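Local atomic coordinates of ATP-citrate lyase beta-subunit (Chlorobium limicola, PDB entry 6HXJ), a protein that probably catalyses the ATP- and CoA-dependent cleavage of citrate to oxaloacetate and acetyl-CoA, as a subunit of ATP-citrate lyase. Residues N112-E117 with Q139-E144; P146-L151 with I171-I176; K314-G319 with E349-W354; G338-K343 with Q373-D378. All coordinates share one frame; numbering follows the deposited sequence.

Interaction 1 (N112-E117 with Q139-E144)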
loop_
_atom_site.group_PDB
_atom_site.type_symbol
_atom_site.label_atom_id
_atom_site.label_comp_id
_atom_site.label_asym_id
_atom_site.label_seq_id
_atom_site.Cartn_x
_atom_site.Cartn_y
_atom_site.Cartn_z
ATOM N N ASN A 112 -19.541 -62.900 16.041
ATOM C CA ASN A 112 -20.979 -62.843 15.752
ATOM C C ASN A 112 -21.537 -61.472 16.181
ATOM O O ASN A 112 -20.813 -60.707 16.824
ATOM C CB ASN A 112 -21.743 -63.997 16.430
ATOM C CG ASN A 112 -21.507 -64.130 17.907
ATOM O OD1 ASN A 112 -21.690 -63.187 18.681
ATOM N ND2 ASN A 112 -21.081 -65.308 18.324
ATOM N N LYS A 113 -22.811 -61.173 15.849
ATOM C CA LYS A 113 -23.428 -59.872 16.107
ATOM C C LYS A 113 -23.324 -59.406 17.554
ATOM O O LYS A 113 -23.281 -58.203 17.785
ATOM C CB LYS A 113 -24.888 -59.813 15.609
ATOM C CG LYS A 113 -25.832 -60.835 16.234
ATOM C CD LYS A 113 -27.288 -60.739 15.738
ATOM C CE LYS A 113 -28.266 -61.515 16.618
ATOM N NZ LYS A 113 -28.158 -63.004 16.472
ATOM N N ASP A 114 -23.213 -60.345 18.505
ATOM C CA ASP A 114 -23.173 -60.093 19.957
ATOM C C ASP A 114 -21.787 -60.211 20.604
ATOM O O ASP A 114 -21.646 -59.970 21.788
ATOM C CB ASP A 114 -24.188 -61.023 20.677
ATOM C CG ASP A 114 -25.636 -60.905 20.182
ATOM O OD1 ASP A 114 -26.113 -59.750 19.968
ATOM O OD2 ASP A 114 -26.299 -61.962 20.030
ATOM N N GLY A 115 -20.790 -60.588 19.839
ATOM C CA GLY A 115 -19.434 -60.732 20.338
ATOM C C GLY A 115 -18.860 -61.873 19.534
ATOM O O GLY A 115 -18.913 -61.869 18.295
ATOM N N ALA A 116 -18.310 -62.855 20.242
ATOM C CA ALA A 116 -17.761 -64.043 19.622
ATOM C C ALA A 116 -18.205 -65.305 20.320
ATOM O O ALA A 116 -18.899 -65.260 21.333
ATOM C CB ALA A 116 -16.246 -63.905 19.686
ATOM N N GLU A 117 -17.836 -66.440 19.746
ATOM C CA GLU A 117 -18.128 -67.754 20.286
ATOM C C GLU A 117 -16.833 -68.554 20.310
ATOM O O GLU A 117 -16.127 -68.604 19.296
ATOM C CB GLU A 117 -19.160 -68.461 19.421
ATOM C CG GLU A 117 -19.857 -69.613 20.115
ATOM C CD GLU A 117 -20.939 -70.289 19.293
ATOM O OE1 GLU A 117 -20.700 -70.574 18.095
ATOM O OE2 GLU A 117 -22.033 -70.528 19.854
ATOM N N GLN A 139 -20.489 -68.436 24.506
ATOM C CA GLN A 139 -20.652 -67.165 23.827
ATOM C C GLN A 139 -20.033 -66.056 24.670
ATOM O O GLN A 139 -20.425 -65.853 25.821
ATOM C CB GLN A 139 -22.129 -66.904 23.532
ATOM C CG GLN A 139 -22.487 -65.455 23.177
ATOM C CD GLN A 139 -22.018 -65.051 21.831
ATOM O OE1 GLN A 139 -21.906 -65.862 20.921
ATOM N NE2 GLN A 139 -21.744 -63.779 21.671
ATOM N N ILE A 140 -19.026 -65.380 24.108
ATOM C CA ILE A 140 -18.349 -64.262 24.749
ATOM C C ILE A 140 -19.069 -63.009 24.325
ATOM O O ILE A 140 -18.991 -62.621 23.162
ATOM C CB ILE A 140 -16.830 -64.223 24.431
ATOM C CG1 ILE A 140 -16.133 -65.470 24.990
ATOM C CG2 ILE A 140 -16.180 -62.947 24.987
ATOM C CD1 ILE A 140 -15.225 -66.033 24.102
ATOM N N GLU A 141 -19.808 -62.390 25.249
ATOM C CA GLU A 141 -20.504 -61.135 24.973
ATOM C C GLU A 141 -19.483 -60.038 24.805
ATOM O O GLU A 141 -18.436 -60.070 25.462
ATOM C CB GLU A 141 -21.507 -60.800 26.066
ATOM C CG GLU A 141 -22.830 -61.535 25.890
ATOM C CD GLU A 141 -23.551 -61.300 24.571
ATOM O OE1 GLU A 141 -23.906 -60.130 24.281
ATOM O OE2 GLU A 141 -23.759 -62.288 23.827
ATOM N N LEU A 142 -19.728 -59.149 23.841
ATOM C CA LEU A 142 -18.842 -58.049 23.461
ATOM C C LEU A 142 -18.423 -57.207 24.677
ATOM O O LEU A 142 -19.282 -56.727 25.433
ATOM C CB LEU A 142 -19.529 -57.204 22.382
ATOM C CG LEU A 142 -18.703 -56.146 21.681
ATOM C CD1 LEU A 142 -17.746 -56.746 20.671
ATOM C CD2 LEU A 142 -19.596 -55.197 20.989
ATOM N N ASP A 143 -17.083 -57.133 24.899
ATOM C CA ASP A 143 -16.403 -56.430 26.003
ATOM C C ASP A 143 -16.714 -57.011 27.407
ATOM O O ASP A 143 -16.393 -56.377 28.416
ATOM C CB ASP A 143 -16.665 -54.893 25.953
ATOM C CG ASP A 143 -16.257 -54.204 24.659
ATOM O OD1 ASP A 143 -15.156 -54.508 24.142
ATOM O OD2 ASP A 143 -17.024 -53.328 24.184
ATOM N N GLU A 144 -17.300 -58.209 27.463
ATOM C CA GLU A 144 -17.632 -58.916 28.699
ATOM C C GLU A 144 -16.895 -60.264 28.659
ATOM O O GLU A 144 -17.515 -61.335 28.707
ATOM C CB GLU A 144 -19.160 -59.092 28.824
ATOM C CG GLU A 144 -19.952 -57.799 28.952
ATOM C CD GLU A 144 -21.436 -57.932 28.653
ATOM O OE1 GLU A 144 -22.155 -58.530 29.487
ATOM O OE2 GLU A 144 -21.883 -57.437 27.592
#

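Interaction 2 (P146-L151 with I171-I176)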
loop_
_atom_site.group_PDB
_atom_site.type_symbol
_atom_site.label_atom_id
_atom_site.label_comp_id
_atom_site.label_asym_id
_atom_site.label_seq_id
_atom_site.Cartn_x
_atom_site.Cartn_y
_atom_site.Cartn_z
ATOM N N PRO A 146 -14.640 -63.575 29.474
ATOM C CA PRO A 146 -14.639 -64.460 30.653
ATOM C C PRO A 146 -13.332 -64.460 31.418
ATOM O O PRO A 146 -12.294 -64.069 30.888
ATOM C CB PRO A 146 -14.983 -65.846 30.087
ATOM C CG PRO A 146 -14.643 -65.789 28.649
ATOM C CD PRO A 146 -14.758 -64.342 28.215
ATOM N N THR A 147 -13.398 -64.881 32.679
ATOM C CA THR A 147 -12.218 -64.983 33.542
ATOM C C THR A 147 -11.515 -66.296 33.252
ATOM O O THR A 147 -12.112 -67.172 32.617
ATOM C CB THR A 147 -12.583 -64.875 35.024
ATOM O OG1 THR A 147 -13.294 -66.042 35.460
ATOM C CG2 THR A 147 -13.361 -63.607 35.352
ATOM N N ILE A 148 -10.269 -66.449 33.727
ATOM C CA ILE A 148 -9.519 -67.679 33.478
ATOM C C ILE A 148 -10.259 -68.902 34.030
ATOM O O ILE A 148 -10.366 -69.875 33.291
ATOM C CB ILE A 148 -8.043 -67.589 33.912
ATOM C CG1 ILE A 148 -7.287 -66.648 32.941
ATOM C CG2 ILE A 148 -7.354 -68.982 33.921
ATOM C CD1 ILE A 148 -5.967 -66.177 33.397
ATOM N N GLU A 149 -10.850 -68.817 35.235
ATOM C CA GLU A 149 -11.588 -69.925 35.845
ATOM C C GLU A 149 -12.732 -70.423 34.983
ATOM O O GLU A 149 -12.851 -71.630 34.775
ATOM C CB GLU A 149 -12.063 -69.590 37.262
ATOM C CG GLU A 149 -11.978 -68.126 37.671
ATOM C CD GLU A 149 -10.600 -67.498 37.795
ATOM O OE1 GLU A 149 -10.381 -66.440 37.158
ATOM O OE2 GLU A 149 -9.729 -68.080 38.485
ATOM N N GLN A 150 -13.539 -69.499 34.445
ATOM C CA GLN A 150 -14.640 -69.850 33.541
ATOM C C GLN A 150 -14.113 -70.679 32.384
ATOM O O GLN A 150 -14.700 -71.705 32.043
ATOM C CB GLN A 150 -15.308 -68.583 32.987
ATOM C CG GLN A 150 -15.927 -67.697 34.043
ATOM C CD GLN A 150 -16.726 -66.571 33.422
ATOM O OE1 GLN A 150 -16.322 -65.405 33.440
ATOM N NE2 GLN A 150 -17.892 -66.889 32.875
ATOM N N LEU A 151 -13.026 -70.192 31.767
ATOM C CA LEU A 151 -12.368 -70.873 30.673
ATOM C C LEU A 151 -11.862 -72.227 31.138
ATOM O O LEU A 151 -12.063 -73.207 30.432
ATOM C CB LEU A 151 -11.268 -69.991 30.093
ATOM C CG LEU A 151 -11.804 -68.715 29.380
ATOM C CD1 LEU A 151 -10.710 -67.756 29.062
ATOM C CD2 LEU A 151 -12.682 -69.040 28.180
ATOM N N ILE A 171 -4.592 -70.372 27.778
ATOM C CA ILE A 171 -4.388 -70.229 26.328
ATOM C C ILE A 171 -5.586 -69.535 25.745
ATOM O O ILE A 171 -5.418 -68.561 25.021
ATOM C CB ILE A 171 -4.135 -71.589 25.623
ATOM C CG1 ILE A 171 -2.749 -72.170 25.978
ATOM C CG2 ILE A 171 -4.332 -71.496 24.089
ATOM C CD1 ILE A 171 -2.741 -73.640 26.107
ATOM N N CYS A 172 -6.791 -70.020 26.076
ATOM C CA CYS A 172 -8.025 -69.444 25.584
ATOM C C CYS A 172 -8.123 -67.986 25.834
ATOM O O CYS A 172 -8.438 -67.258 24.914
ATOM C CB CYS A 172 -9.231 -70.183 26.120
ATOM S SG CYS A 172 -9.532 -71.737 25.259
ATOM N N SER A 173 -7.805 -67.539 27.035
ATOM C CA SER A 173 -7.846 -66.123 27.353
ATOM C C SER A 173 -6.955 -65.310 26.429
ATOM O O SER A 173 -7.375 -64.277 25.908
ATOM C CB SER A 173 -7.514 -65.895 28.825
ATOM O OG SER A 173 -6.152 -65.992 29.204
ATOM N N ARG A 174 -5.748 -65.810 26.190
ATOM C CA ARG A 174 -4.795 -65.160 25.302
ATOM C C ARG A 174 -5.403 -65.082 23.910
ATOM O O ARG A 174 -5.379 -64.027 23.302
ATOM C CB ARG A 174 -3.477 -65.939 25.271
ATOM C CG ARG A 174 -2.928 -66.362 26.633
ATOM C CD ARG A 174 -1.795 -65.506 27.157
ATOM N NE ARG A 174 -1.250 -66.068 28.401
ATOM C CZ ARG A 174 -0.066 -66.672 28.523
ATOM N NH1 ARG A 174 0.746 -66.780 27.478
ATOM N NH2 ARG A 174 0.323 -67.152 29.697
ATOM N N LEU A 175 -6.009 -66.180 23.446
ATOM C CA LEU A 175 -6.687 -66.208 22.170
ATOM C C LEU A 175 -7.775 -65.161 22.173
ATOM O O LEU A 175 -7.894 -64.408 21.220
ATOM C CB LEU A 175 -7.313 -67.567 21.967
ATOM C CG LEU A 175 -7.804 -67.882 20.543
ATOM C CD1 LEU A 175 -6.633 -68.051 19.577
ATOM C CD2 LEU A 175 -8.653 -69.150 20.535
ATOM N N ILE A 176 -8.538 -65.085 23.265
ATOM C CA ILE A 176 -9.618 -64.125 23.441
ATOM C C ILE A 176 -9.083 -62.713 23.417
ATOM O O ILE A 176 -9.726 -61.843 22.831
ATOM C CB ILE A 176 -10.408 -64.440 24.722
ATOM C CG1 ILE A 176 -11.327 -65.658 24.489
ATOM C CG2 ILE A 176 -11.237 -63.233 25.179
ATOM C CD1 ILE A 176 -11.804 -66.363 25.724
#

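Interaction 3 (K314-G319 with E349-W354)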
loop_
_atom_site.group_PDB
_atom_site.type_symbol
_atom_site.label_atom_id
_atom_site.label_comp_id
_atom_site.label_asym_id
_atom_site.label_seq_id
_atom_site.Cartn_x
_atom_site.Cartn_y
_atom_site.Cartn_z
ATOM N N LYS A 314 -18.913 -61.118 -26.968
ATOM C CA LYS A 314 -19.910 -60.798 -27.993
ATOM C C LYS A 314 -20.722 -59.528 -27.687
ATOM O O LYS A 314 -20.967 -58.751 -28.609
ATOM C CB LYS A 314 -20.828 -62.009 -28.284
ATOM C CG LYS A 314 -20.163 -63.073 -29.160
ATOM C CD LYS A 314 -20.501 -64.509 -28.736
ATOM C CE LYS A 314 -21.185 -65.328 -29.814
ATOM N NZ LYS A 314 -20.277 -65.682 -30.942
ATOM N N HIS A 315 -21.162 -59.331 -26.415
ATOM C CA HIS A 315 -21.960 -58.172 -25.966
ATOM C C HIS A 315 -21.256 -57.491 -24.818
ATOM O O HIS A 315 -20.511 -58.142 -24.086
ATOM C CB HIS A 315 -23.376 -58.608 -25.485
ATOM C CG HIS A 315 -24.082 -59.515 -26.439
ATOM N ND1 HIS A 315 -24.748 -59.015 -27.547
ATOM C CD2 HIS A 315 -24.121 -60.870 -26.476
ATOM C CE1 HIS A 315 -25.206 -60.076 -28.197
ATOM N NE2 HIS A 315 -24.856 -61.213 -27.592
ATOM N N ILE A 316 -21.526 -56.191 -24.624
ATOM C CA ILE A 316 -21.048 -55.430 -23.456
ATOM C C ILE A 316 -22.314 -54.942 -22.726
ATOM O O ILE A 316 -23.189 -54.350 -23.364
ATOM C CB ILE A 316 -20.073 -54.229 -23.752
ATOM C CG1 ILE A 316 -18.862 -54.613 -24.643
ATOM C CG2 ILE A 316 -19.590 -53.539 -22.439
ATOM C CD1 ILE A 316 -18.166 -53.424 -25.271
ATOM N N ILE A 317 -22.416 -55.239 -21.404
ATOM C CA ILE A 317 -23.542 -54.804 -20.595
ATOM C C ILE A 317 -23.100 -53.638 -19.735
ATOM O O ILE A 317 -22.414 -53.817 -18.726
ATOM C CB ILE A 317 -24.243 -55.945 -19.785
ATOM C CG1 ILE A 317 -24.645 -57.166 -20.657
ATOM C CG2 ILE A 317 -25.445 -55.428 -18.981
ATOM C CD1 ILE A 317 -25.534 -56.927 -21.871
ATOM N N VAL A 318 -23.479 -52.430 -20.176
ATOM C CA VAL A 318 -23.190 -51.176 -19.495
ATOM C C VAL A 318 -24.473 -50.850 -18.743
ATOM O O VAL A 318 -25.299 -50.059 -19.208
ATOM C CB VAL A 318 -22.734 -50.051 -20.481
ATOM C CG1 VAL A 318 -22.298 -48.801 -19.729
ATOM C CG2 VAL A 318 -21.607 -50.532 -21.387
ATOM N N GLY A 319 -24.683 -51.545 -17.632
ATOM C CA GLY A 319 -25.884 -51.393 -16.824
ATOM C C GLY A 319 -25.684 -50.752 -15.473
ATOM O O GLY A 319 -24.574 -50.384 -15.075
ATOM N N GLU A 349 -14.786 -54.661 -32.673
ATOM C CA GLU A 349 -15.249 -55.033 -34.008
ATOM C C GLU A 349 -16.320 -56.137 -33.897
ATOM O O GLU A 349 -16.025 -57.247 -33.437
ATOM C CB GLU A 349 -14.061 -55.479 -34.884
ATOM C CG GLU A 349 -13.046 -54.379 -35.175
ATOM C CD GLU A 349 -11.915 -54.732 -36.136
ATOM O OE1 GLU A 349 -10.736 -54.590 -35.737
ATOM O OE2 GLU A 349 -12.200 -55.117 -37.296
ATOM N N GLY A 350 -17.562 -55.786 -34.235
ATOM C CA GLY A 350 -18.690 -56.708 -34.209
ATOM C C GLY A 350 -19.459 -56.764 -32.910
ATOM O O GLY A 350 -20.634 -57.151 -32.905
ATOM N N VAL A 351 -18.819 -56.370 -31.795
ATOM C CA VAL A 351 -19.437 -56.356 -30.467
ATOM C C VAL A 351 -20.564 -55.310 -30.379
ATOM O O VAL A 351 -20.444 -54.200 -30.915
ATOM C CB VAL A 351 -18.410 -56.206 -29.318
ATOM C CG1 VAL A 351 -17.356 -57.302 -29.371
ATOM C CG2 VAL A 351 -17.758 -54.848 -29.375
ATOM N N LYS A 352 -21.690 -55.733 -29.812
ATOM C CA LYS A 352 -22.858 -54.892 -29.585
ATOM C C LYS A 352 -22.759 -54.418 -28.131
ATOM O O LYS A 352 -22.384 -55.195 -27.251
ATOM C CB LYS A 352 -24.167 -55.681 -29.833
ATOM C CG LYS A 352 -24.337 -56.134 -31.283
ATOM C CD LYS A 352 -25.479 -57.121 -31.471
ATOM C CE LYS A 352 -25.552 -57.648 -32.889
ATOM N NZ LYS A 352 -26.212 -56.688 -33.817
ATOM N N ILE A 353 -23.037 -53.144 -27.885
ATOM C CA ILE A 353 -23.004 -52.558 -26.543
ATOM C C ILE A 353 -24.459 -52.331 -26.123
ATOM O O ILE A 353 -25.258 -51.844 -26.927
ATOM C CB ILE A 353 -22.130 -51.248 -26.494
ATOM C CG1 ILE A 353 -20.656 -51.549 -26.888
ATOM C CG2 ILE A 353 -22.180 -50.582 -25.114
ATOM C CD1 ILE A 353 -19.782 -50.372 -27.252
ATOM N N TRP A 354 -24.805 -52.717 -24.870
ATOM C CA TRP A 354 -26.141 -52.563 -24.282
ATOM C C TRP A 354 -26.046 -51.630 -23.086
ATOM O O TRP A 354 -25.361 -51.940 -22.110
ATOM C CB TRP A 354 -26.731 -53.929 -23.884
ATOM C CG TRP A 354 -26.769 -54.921 -25.010
ATOM C CD1 TRP A 354 -25.791 -55.804 -25.369
ATOM C CD2 TRP A 354 -27.821 -55.079 -25.961
ATOM N NE1 TRP A 354 -26.183 -56.525 -26.468
ATOM C CE2 TRP A 354 -27.430 -56.107 -26.851
ATOM C CE3 TRP A 354 -29.085 -54.478 -26.125
ATOM C CZ2 TRP A 354 -28.250 -56.539 -27.903
ATOM C CZ3 TRP A 354 -29.896 -54.904 -27.166
ATOM C CH2 TRP A 354 -29.479 -55.925 -28.041
#

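Interaction 4 (G338-K343 with Q373-D378)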
loop_
_atom_site.group_PDB
_atom_site.type_symbol
_atom_site.label_atom_id
_atom_site.label_comp_id
_atom_site.label_asym_id
_atom_site.label_seq_id
_atom_site.Cartn_x
_atom_site.Cartn_y
_atom_site.Cartn_z
ATOM N N GLY A 338 -12.983 -44.496 -23.197
ATOM C CA GLY A 338 -12.458 -45.855 -23.214
ATOM C C GLY A 338 -13.010 -46.717 -24.336
ATOM O O GLY A 338 -12.336 -47.649 -24.771
ATOM N N PHE A 339 -14.247 -46.435 -24.801
ATOM C CA PHE A 339 -14.859 -47.153 -25.927
ATOM C C PHE A 339 -14.243 -46.694 -27.239
ATOM O O PHE A 339 -14.016 -47.512 -28.121
ATOM C CB PHE A 339 -16.379 -46.943 -25.971
ATOM C CG PHE A 339 -17.217 -47.887 -25.143
ATOM C CD1 PHE A 339 -16.732 -49.145 -24.779
ATOM C CD2 PHE A 339 -18.509 -47.552 -24.784
ATOM C CE1 PHE A 339 -17.507 -50.020 -24.019
ATOM C CE2 PHE A 339 -19.295 -48.440 -24.042
ATOM C CZ PHE A 339 -18.784 -49.665 -23.656
ATOM N N ARG A 340 -13.970 -45.380 -27.354
ATOM C CA ARG A 340 -13.338 -44.735 -28.493
ATOM C C ARG A 340 -11.886 -45.199 -28.611
ATOM O O ARG A 340 -11.419 -45.487 -29.722
ATOM C CB ARG A 340 -13.399 -43.209 -28.317
ATOM C CG ARG A 340 -14.779 -42.600 -28.560
ATOM C CD ARG A 340 -14.708 -41.169 -29.038
ATOM N NE ARG A 340 -14.985 -40.119 -28.052
ATOM C CZ ARG A 340 -16.087 -39.371 -28.033
ATOM N NH1 ARG A 340 -17.089 -39.630 -28.866
ATOM N NH2 ARG A 340 -16.236 -38.424 -27.115
ATOM N N GLU A 341 -11.190 -45.292 -27.453
ATOM C CA GLU A 341 -9.796 -45.738 -27.348
ATOM C C GLU A 341 -9.655 -47.208 -27.793
ATOM O O GLU A 341 -8.744 -47.574 -28.525
ATOM C CB GLU A 341 -9.292 -45.547 -25.898
ATOM C CG GLU A 341 -7.774 -45.478 -25.756
ATOM C CD GLU A 341 -6.958 -46.765 -25.693
ATOM O OE1 GLU A 341 -7.550 -47.872 -25.686
ATOM O OE2 GLU A 341 -5.711 -46.656 -25.625
ATOM N N SER A 342 -10.592 -48.024 -27.361
ATOM C CA SER A 342 -10.638 -49.446 -27.646
ATOM C C SER A 342 -11.030 -49.726 -29.095
ATOM O O SER A 342 -10.496 -50.661 -29.685
ATOM C CB SER A 342 -11.609 -50.130 -26.690
ATOM O OG SER A 342 -11.220 -49.922 -25.341
ATOM N N LYS A 343 -11.968 -48.925 -29.659
ATOM C CA LYS A 343 -12.448 -49.060 -31.036
ATOM C C LYS A 343 -11.423 -48.669 -32.074
ATOM O O LYS A 343 -11.420 -49.245 -33.168
ATOM C CB LYS A 343 -13.740 -48.303 -31.294
ATOM C CG LYS A 343 -14.585 -49.036 -32.347
ATOM C CD LYS A 343 -15.214 -48.117 -33.366
ATOM C CE LYS A 343 -16.271 -48.867 -34.131
ATOM N NZ LYS A 343 -17.136 -47.942 -34.897
ATOM N N GLN A 373 -23.447 -43.936 -31.751
ATOM C CA GLN A 373 -24.055 -44.610 -32.901
ATOM C C GLN A 373 -23.541 -44.033 -34.226
ATOM O O GLN A 373 -23.394 -44.797 -35.190
ATOM C CB GLN A 373 -25.597 -44.487 -32.883
ATOM C CG GLN A 373 -26.309 -45.487 -31.983
ATOM C CD GLN A 373 -27.785 -45.214 -31.725
ATOM O OE1 GLN A 373 -28.314 -45.602 -30.684
ATOM N NE2 GLN A 373 -28.506 -44.586 -32.654
ATOM N N GLU A 374 -23.262 -42.717 -34.289
ATOM C CA GLU A 374 -22.837 -42.165 -35.569
ATOM C C GLU A 374 -21.344 -42.477 -35.842
ATOM O O GLU A 374 -20.924 -42.474 -37.002
ATOM C CB GLU A 374 -23.243 -40.683 -35.823
ATOM C CG GLU A 374 -22.765 -39.592 -34.889
ATOM C CD GLU A 374 -23.806 -38.520 -34.597
ATOM O OE1 GLU A 374 -24.451 -38.597 -33.526
ATOM O OE2 GLU A 374 -24.020 -37.642 -35.464
ATOM N N GLU A 375 -20.606 -42.912 -34.804
ATOM C CA GLU A 375 -19.215 -43.323 -34.899
ATOM C C GLU A 375 -19.079 -44.794 -35.316
ATOM O O GLU A 375 -17.962 -45.303 -35.364
ATOM C CB GLU A 375 -18.478 -43.027 -33.589
ATOM C CG GLU A 375 -18.269 -41.541 -33.342
ATOM C CD GLU A 375 -17.830 -41.193 -31.937
ATOM O OE1 GLU A 375 -18.551 -40.421 -31.261
ATOM O OE2 GLU A 375 -16.756 -41.682 -31.517
ATOM N N GLY A 376 -20.198 -45.450 -35.633
ATOM C CA GLY A 376 -20.233 -46.831 -36.110
ATOM C C GLY A 376 -20.383 -47.939 -35.082
ATOM O O GLY A 376 -20.261 -49.122 -35.428
ATOM N N PHE A 377 -20.647 -47.571 -33.811
ATOM C CA PHE A 377 -20.828 -48.529 -32.714
ATOM C C PHE A 377 -22.232 -49.132 -32.764
ATOM O O PHE A 377 -23.214 -48.388 -32.916
ATOM C CB PHE A 377 -20.641 -47.833 -31.350
ATOM C CG PHE A 377 -19.222 -47.500 -30.981
ATOM C CD1 PHE A 377 -18.456 -48.386 -30.239
ATOM C CD2 PHE A 377 -18.670 -46.270 -31.316
ATOM C CE1 PHE A 377 -17.147 -48.068 -29.876
ATOM C CE2 PHE A 377 -17.353 -45.961 -30.972
ATOM C CZ PHE A 377 -16.609 -46.854 -30.240
ATOM N N ASP A 378 -22.330 -50.476 -32.592
ATOM C CA ASP A 378 -23.610 -51.203 -32.516
ATOM C C ASP A 378 -24.153 -51.065 -31.044
ATOM O O ASP A 378 -24.278 -52.042 -30.299
ATOM C CB ASP A 378 -23.398 -52.673 -32.941
ATOM C CG ASP A 378 -24.638 -53.401 -33.444
ATOM O OD1 ASP A 378 -25.671 -53.385 -32.735
ATOM O OD2 ASP A 378 -24.547 -54.068 -34.496
#

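Interaction 1 (N112-E117 with Q139-E144)
Asn112 and Gln139 meet amide to amide across the end of two antiparallel strands, each giving one N-H and taking one. Asn112 ND2 donates to Gln139 OE1 at 2.8 Å, and Gln139 NE2 returns a bond to Asn112 OD1 at 3.0 Å; both acceptors are used on a lone pair, with the two planes 36° apart. Gln139 gets there because its chain bends at chi2 (72°), folding the amide back over the neighbouring strand. Asn112 OD1 also accepts from the backbone N of Asp114, an Asx turn within the type I turn of residues 112 to 115 that links strands 104-112 and 115-121.

The backbone adds a ladder: Ala116 N to Ile140 O (3.0 Å), Ile140 N to Ala116 O (2.8 Å), then Leu142 N to Asp114 O (2.9 Å). Gly115 CA adds a CA-H...O contact to Ile140 O.

Of the apolar groups, Ala116 and Ile140 share the sheet face packed against Phe179 and Ile176 of helix 163-181. On the charged side, Asp114 OD2 and Glu141 OE2 lie 4.6 Å apart, a pairing likely to be mildly unfavourable.

Beyond the strand, Asp143 and Glu144 form salt bridges with another protein chain. The doubly gripped Asn112 oxygen thus fixes the turn and joins it to the outer strand 136-141 with neutral groups, so this amide pair should depend little on ionisation.

Interaction 2 (P146-L151 with I171-I176)
Ile148 and Leu151, on the first turn of helix 148-158, face Ser173 and Cys172 of helix 163-181: Ile148 CA lies 6.5 Å from Ser173 CA and Leu151 CA 6.8 Å from Cys172 CA, and no hydrogen bond passes between the segments.

Leu151 does most of the touching. Its chi1 of -67° carries CG toward helix 163-181, and the branch at CG then divides the contact. Leu151 CD1 rests on the helix backbone and side chain at Ser173, 3.7 Å from Ser173 CB, and also lies 4.1 Å from Cys172 CB. Leu151 CD2 meets Ile176 CD1 tip to tip at 3.7 Å. An alanine in place of Leu151 would take away both methyls and would probably leave a gap beside Cys172, with Ile176 CD1 free to shift.

On the flanks the contact thins out. Ile148 CG1 approaches Ser173 OG at 4.0 Å, though that hydroxyl is bonded to Lys170 O within its own helix. Pro146 puts CG 4.1 Å from Ile176 CD1, just ahead of the helix start. There Thr147 takes the N-cap position, and its backbone N donates to Gln150 OE1 from above the carbonyl plane.

Leu151, Cys172 and Ile176 also lean on Leu118 of strand 115-121. Two successive helices laid together over one face of an antiparallel sheet, as here, fit the layered alpha/beta build of an ATP-grasp domain.

Interaction 3 (K314-G319 with E349-W354)
Trp354 lies against three consecutive residues of strand 315-318, and its side chain can be followed outward from the backbone. Trp354 CB sits 3.8 Å from Ile317 CD1. CG stands beside the backbone N (chi1 -55°), which lays the indole along His315. The same Ile317 methyl follows the start of the ring, reaching CD1 of Trp354 at 3.7 Å. Further out, Trp354 NE1 comes to 3.1 Å from His315 ND1, which lies at the edge of the indole, in its plane. His315 and Trp354 run side by side in the same direction, with their ring planes inclined at 49°. Outside the two segments His380 stacks on the ring while Leu394 and Ala395 pack against the side chain.

Beneath these side chains are two neighbouring parallel strands of a beta-alpha-beta unit, with helix 328-344 as the crossover, in a flavodoxin-like domain, as in succinyl-CoA synthetase. Trp354 N donates to Ile316 O at 2.7 Å, and Trp354 O accepts from Val318 N.

On the other sheet face Ile316 and Ile353 lie alongside each other, CD1 of Ile316 3.5 Å from CG1 of Ile353, and Val318 CG2 touches Ile353 CG2. Phe339 of the crossover helix packs on all three. Lys352, on the Trp354 face, turns its amine away to a salt bridge with Asp378.

Interaction 4 (G338-K343 with Q373-D378)
The ring of Phe377 carries the alkyl chain of Lys343 on one face, with Lys343 CD 3.6 Å above the plane and shifted toward the rim, while Phe339 O comes in at the edge, 3.4 Å from Phe377 CZ. The guanidinium of Arg340 is met at its own edge by the carboxylate of Glu375, the two planes nearly coplanar at 19°. This is a salt bridge, Arg340 NH1 to Glu375 OE1 at 2.9 Å, with a second, weak bond from NH1 to OE2.

Here the crossover helix 328-344 of the flavodoxin-like domain is joined to the type I turn of residues 373 to 376, which leads from helix 362-371 toward strand 378-382. Leu348, Leu372 and Ile353 also touch Phe377.

Lys343 runs past Phe377 in the opposite direction, bent at chi2 (-137°), and its NZ ends 4.4 Å from the centroid of the Phe377 ring, 18° off the normal, a cation-pi contact. The same Lys343 nitrogen makes a weak hydrogen bond to Glu375 O at 2.8 Å. A serine replacing Lys343 would strip that face of Phe377 of its alkyl cover and is likely to leave Glu375 O without this donor.

In the fold
From the N terminus, interaction 1 closes a loop of 21 residues by laying strand 136-141 beside strand 115-121. Interaction 2 opens straight afterwards, closing the next loop by packing helix 148-158 on helix 163-181. The two are in series yet touch, through Ile140 with Pro146 and Ile176, tying edge strand to helical layer in the ATP-grasp part. Interactions 3 and 4 belong to the citrate-binding part, on the far side of the chain's centre; interactions 1 and 3 lie about 49 Å apart, centre to centre. Segments of interactions 3 and 4 alternate, so the loops cross: helix 328-344 lies within interaction 3's loop, and strand 352-356 within interaction 4's. A probable hydrogen bond from Ile353 N to Asp378 O joins them.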